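Long-range contact in attaching and effacing protein, pathogenesis factor (Escherichia coli, PDB 4E9L), which probably acts as an adhesin of the intimin/invasin family, this piece being a row of immunoglobulin-like domains, presumably from its surface-exposed part: residues 189-201 with 213-226. Residues are numbered along the deposited sequence; the frame is centred on the assembly and turned at random.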
loop_
_atom_site.group_PDB
_atom_site.type_symbol
_atom_site.label_atom_id
_atom_site.label_comp_id
_atom_site.label_asym_id
_atom_site.label_seq_id
_atom_site.Cartn_x
_atom_site.Cartn_y
_atom_site.Cartn_z
ATOM N N ALA A 189 -3.441 16.784 -13.256
ATOM C CA ALA A 189 -4.395 15.716 -13.567
ATOM C C ALA A 189 -5.839 16.217 -13.280
ATOM O O ALA A 189 -6.037 17.178 -12.529
ATOM C CB ALA A 189 -4.081 14.491 -12.711
ATOM N N ASP A 190 -6.836 15.591 -13.900
ATOM C CA ASP A 190 -8.227 15.953 -13.655
ATOM C C ASP A 190 -8.699 15.355 -12.291
ATOM O O ASP A 190 -7.866 14.861 -11.505
ATOM C CB ASP A 190 -9.098 15.481 -14.846
ATOM C CG ASP A 190 -10.322 16.342 -15.133
ATOM O OD1 ASP A 190 -10.847 16.983 -14.184
ATOM O OD2 ASP A 190 -10.803 16.313 -16.275
ATOM N N ALA A 191 -10.005 15.413 -12.001
ATOM C CA ALA A 191 -10.548 14.880 -10.743
ATOM C C ALA A 191 -10.200 13.397 -10.554
ATOM O O ALA A 191 -10.071 12.651 -11.532
ATOM C CB ALA A 191 -12.062 15.063 -10.690
ATOM N N LEU A 192 -10.066 12.976 -9.287
ATOM C CA LEU A 192 -9.776 11.584 -8.991
ATOM C C LEU A 192 -10.874 10.688 -9.581
ATOM O O LEU A 192 -12.065 10.943 -9.379
ATOM C CB LEU A 192 -9.641 11.392 -7.468
ATOM C CG LEU A 192 -9.131 10.006 -7.014
ATOM C CD1 LEU A 192 -8.420 10.094 -5.673
ATOM C CD2 LEU A 192 -10.257 9.002 -6.941
ATOM N N SER A 193 -10.460 9.678 -10.344
ATOM C CA SER A 193 -11.337 8.668 -10.930
ATOM C C SER A 193 -11.273 7.398 -10.084
ATOM O O SER A 193 -10.225 6.740 -10.076
ATOM C CB SER A 193 -10.899 8.340 -12.360
ATOM O OG SER A 193 -11.543 7.182 -12.883
ATOM N N SER A 194 -12.404 7.020 -9.402
ATOM C CA SER A 194 -12.480 5.794 -8.603
ATOM C C SER A 194 -12.249 4.572 -9.494
ATOM O O SER A 194 -11.678 3.592 -9.050
ATOM C CB SER A 194 -13.844 5.673 -7.927
ATOM O OG SER A 194 -14.165 6.845 -7.196
ATOM N N ASN A 195 -12.683 4.647 -10.766
ATOM C CA ASN A 195 -12.541 3.534 -11.722
ATOM C C ASN A 195 -11.105 3.231 -12.115
ATOM O O ASN A 195 -10.765 2.065 -12.276
ATOM C CB ASN A 195 -13.382 3.784 -12.976
ATOM C CG ASN A 195 -14.844 3.982 -12.678
ATOM O OD1 ASN A 195 -15.595 3.022 -12.468
ATOM N ND2 ASN A 195 -15.259 5.241 -12.598
ATOM N N GLN A 196 -10.266 4.271 -12.255
ATOM C CA GLN A 196 -8.860 4.159 -12.658
ATOM C C GLN A 196 -7.930 3.987 -11.459
ATOM O O GLN A 196 -6.778 3.562 -11.614
ATOM C CB GLN A 196 -8.440 5.414 -13.447
ATOM C CG GLN A 196 -9.005 5.474 -14.873
ATOM C CD GLN A 196 -8.504 4.355 -15.749
ATOM O OE1 GLN A 196 -7.302 4.223 -16.020
ATOM N NE2 GLN A 196 -9.420 3.523 -16.202
ATOM N N SER A 197 -8.422 4.338 -10.271
ATOM C CA SER A 197 -7.610 4.271 -9.058
ATOM C C SER A 197 -7.736 2.881 -8.429
ATOM O O SER A 197 -8.766 2.220 -8.581
ATOM C CB SER A 197 -8.009 5.368 -8.083
ATOM O OG SER A 197 -7.840 6.640 -8.690
ATOM N N LYS A 198 -6.692 2.444 -7.726
ATOM C CA LYS A 198 -6.686 1.090 -7.181
ATOM C C LYS A 198 -6.080 1.046 -5.807
ATOM O O LYS A 198 -5.050 1.689 -5.567
ATOM C CB LYS A 198 -5.884 0.166 -8.125
ATOM C CG LYS A 198 -6.047 -1.330 -7.844
ATOM C CD LYS A 198 -5.355 -2.202 -8.889
ATOM C CE LYS A 198 -5.392 -3.667 -8.522
ATOM N NZ LYS A 198 -4.755 -4.505 -9.570
ATOM N N VAL A 199 -6.677 0.224 -4.937
ATOM C CA VAL A 199 -6.185 -0.053 -3.587
ATOM C C VAL A 199 -5.791 -1.545 -3.484
ATOM O O VAL A 199 -6.495 -2.403 -4.009
ATOM C CB VAL A 199 -7.122 0.430 -2.434
ATOM C CG1 VAL A 199 -8.483 -0.265 -2.473
ATOM C CG2 VAL A 199 -6.464 0.206 -1.062
ATOM N N SER A 200 -4.687 -1.837 -2.773
ATOM C CA SER A 200 -4.139 -3.173 -2.626
ATOM C C SER A 200 -3.598 -3.339 -1.208
ATOM O O SER A 200 -3.183 -2.367 -0.602
ATOM C CB SER A 200 -2.998 -3.330 -3.639
ATOM O OG SER A 200 -2.249 -4.520 -3.475
ATOM N N VAL A 201 -3.610 -4.561 -0.672
ATOM C CA VAL A 201 -3.025 -4.853 0.649
ATOM C C VAL A 201 -1.863 -5.823 0.417
ATOM O O VAL A 201 -1.941 -6.656 -0.488
ATOM C CB VAL A 201 -4.012 -5.347 1.750
ATOM C CG1 VAL A 201 -4.938 -4.223 2.210
ATOM C CG2 VAL A 201 -4.796 -6.587 1.302
ATOM N N THR A 213 0.558 -3.401 4.987
ATOM C CA THR A 213 0.661 -2.163 4.237
ATOM C C THR A 213 -0.448 -2.101 3.216
ATOM O O THR A 213 -0.729 -3.083 2.515
ATOM C CB THR A 213 2.045 -2.005 3.563
ATOM O OG1 THR A 213 3.053 -2.117 4.568
ATOM C CG2 THR A 213 2.182 -0.647 2.856
ATOM N N VAL A 214 -1.095 -0.965 3.171
ATOM C CA VAL A 214 -2.154 -0.662 2.203
ATOM C C VAL A 214 -1.508 0.279 1.195
ATOM O O VAL A 214 -0.879 1.252 1.615
ATOM C CB VAL A 214 -3.368 0.018 2.878
ATOM C CG1 VAL A 214 -4.477 0.302 1.858
ATOM C CG2 VAL A 214 -3.897 -0.829 4.002
ATOM N N THR A 215 -1.663 0.013 -0.112
ATOM C CA THR A 215 -1.140 0.913 -1.154
ATOM C C THR A 215 -2.328 1.437 -1.994
ATOM O O THR A 215 -3.178 0.648 -2.439
ATOM C CB THR A 215 -0.108 0.182 -2.069
ATOM O OG1 THR A 215 0.980 -0.321 -1.296
ATOM C CG2 THR A 215 0.480 1.098 -3.141
ATOM N N LEU A 216 -2.378 2.760 -2.205
ATOM C CA LEU A 216 -3.355 3.390 -3.089
ATOM C C LEU A 216 -2.582 3.943 -4.302
ATOM O O LEU A 216 -1.578 4.626 -4.124
ATOM C CB LEU A 216 -4.104 4.554 -2.396
ATOM C CG LEU A 216 -4.999 5.419 -3.341
ATOM C CD1 LEU A 216 -6.278 4.644 -3.793
ATOM C CD2 LEU A 216 -5.407 6.720 -2.663
ATOM N N VAL A 217 -3.053 3.668 -5.518
ATOM C CA VAL A 217 -2.478 4.293 -6.704
ATOM C C VAL A 217 -3.651 5.170 -7.206
ATOM O O VAL A 217 -4.709 4.656 -7.575
ATOM C CB VAL A 217 -1.879 3.308 -7.750
ATOM C CG1 VAL A 217 -1.418 4.068 -8.986
ATOM C CG2 VAL A 217 -0.685 2.558 -7.155
ATOM N N ALA A 218 -3.514 6.472 -7.048
ATOM C CA ALA A 218 -4.602 7.397 -7.362
ATOM C C ALA A 218 -4.405 7.953 -8.754
ATOM O O ALA A 218 -3.312 8.428 -9.087
ATOM C CB ALA A 218 -4.629 8.534 -6.350
ATOM N N LYS A 219 -5.460 7.905 -9.553
ATOM C CA LYS A 219 -5.394 8.386 -10.935
ATOM C C LYS A 219 -6.665 9.117 -11.355
ATOM O O LYS A 219 -7.740 8.839 -10.817
ATOM C CB LYS A 219 -5.223 7.177 -11.880
ATOM C CG LYS A 219 -3.855 6.521 -11.853
ATOM C CD LYS A 219 -3.929 5.218 -12.637
ATOM C CE LYS A 219 -2.610 4.771 -13.220
ATOM N NZ LYS A 219 -1.539 4.633 -12.211
ATOM N N ASP A 220 -6.545 9.967 -12.393
ATOM C CA ASP A 220 -7.675 10.633 -13.042
ATOM C C ASP A 220 -8.228 9.688 -14.164
ATOM O O ASP A 220 -7.678 8.598 -14.376
ATOM C CB ASP A 220 -7.268 12.041 -13.563
ATOM C CG ASP A 220 -6.417 12.101 -14.827
ATOM O OD1 ASP A 220 -6.131 11.023 -15.418
ATOM O OD2 ASP A 220 -6.072 13.232 -15.261
ATOM N N ALA A 221 -9.291 10.091 -14.870
ATOM C CA ALA A 221 -9.918 9.273 -15.928
ATOM C C ALA A 221 -8.973 8.870 -17.083
ATOM O O ALA A 221 -9.195 7.832 -17.710
ATOM C CB ALA A 221 -11.155 9.979 -16.475
ATOM N N HIS A 222 -7.919 9.677 -17.348
ATOM C CA HIS A 222 -6.948 9.413 -18.414
ATOM C C HIS A 222 -5.781 8.561 -17.931
ATOM O O HIS A 222 -4.886 8.231 -18.710
ATOM C CB HIS A 222 -6.408 10.750 -18.989
ATOM C CG HIS A 222 -7.490 11.735 -19.293
ATOM N ND1 HIS A 222 -7.699 12.840 -18.489
ATOM C CD2 HIS A 222 -8.455 11.694 -20.238
ATOM C CE1 HIS A 222 -8.746 13.466 -19.007
ATOM N NE2 HIS A 222 -9.226 12.823 -20.068
ATOM N N GLY A 223 -5.771 8.239 -16.651
ATOM C CA GLY A 223 -4.677 7.469 -16.077
ATOM C C GLY A 223 -3.517 8.319 -15.595
ATOM O O GLY A 223 -2.453 7.774 -15.316
ATOM N N ASN A 224 -3.698 9.655 -15.448
ATOM C CA ASN A 224 -2.604 10.472 -14.884
ATOM C C ASN A 224 -2.549 10.246 -13.383
ATOM O O ASN A 224 -3.590 10.277 -12.726
ATOM C CB ASN A 224 -2.799 11.967 -15.157
ATOM C CG ASN A 224 -2.763 12.314 -16.619
ATOM O OD1 ASN A 224 -1.763 12.074 -17.325
ATOM N ND2 ASN A 224 -3.841 12.903 -17.101
ATOM N N ALA A 225 -1.347 10.083 -12.839
ATOM C CA ALA A 225 -1.104 9.936 -11.405
ATOM C C ALA A 225 -1.458 11.263 -10.701
ATOM O O ALA A 225 -1.183 12.346 -11.235
ATOM C CB ALA A 225 0.362 9.593 -11.174
ATOM N N ILE A 226 -2.159 11.187 -9.565
ATOM C CA ILE A 226 -2.567 12.374 -8.824
ATOM C C ILE A 226 -1.721 12.510 -7.551
ATOM O O ILE A 226 -1.805 11.654 -6.655
ATOM C CB ILE A 226 -4.077 12.380 -8.505
ATOM C CG1 ILE A 226 -4.928 12.274 -9.796
ATOM C CG2 ILE A 226 -4.435 13.653 -7.708
ATOM C CD1 ILE A 226 -6.374 12.025 -9.525
HETATM O O HOH W 1 -10.797 12.413 -14.067
#
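D220 and D190 meet at the end of an immunoglobulin-like domain of the invasin type, where one loop leads into edge strand 198-201 and another follows its antiparallel neighbour 211-217, both near the preceding domain. The case illustrates how side chains, a serine and then an aspartate, carry on the bonding beyond the regular strand pairs. D220 CB lies 3.5 Å from A191 O and equally close to D190 O. CG stands between the backbone N and the carbonyl carbon (chi1 75°), which sets the carboxylate between the turn 220-223 and the incoming chain. From there OD1 turns back into its own loop and accepts N224 N from above the carboxylate plane, with a weak bond from H222 N. D220 OD2 reaches across, taking D190 N on its anti lone pair at 2.8 Å, while N224 ND2 comes to it on the syn side, somewhat out of the carboxylate plane, 2.9 Å away. Two donors thus fix this oxygen, and N224 in turn is anchored on T162 and A164 of the domain before, so the network ties into the interdomain junction.

In the strands, K198 pairs with V217 and S200 with T215 through reciprocal backbone bonds. On the face turned to the other sheet, V199, which also packs on P273 and A285, puts CG2 3.5 Å from V214 CG1. Where this ladder ends, S197 OG accepts K219 N at 2.8 Å, almost straight (172°), while donating to S193 O; the hydroxyl therefore stands in for a backbone partner. Beyond it S193 N bonds K219 O, and a water spans A191 O and A221 N. Next to this water-bridged stretch, I226 CD1 presses tightly on L192 CA, the two atoms 3.5 Å apart.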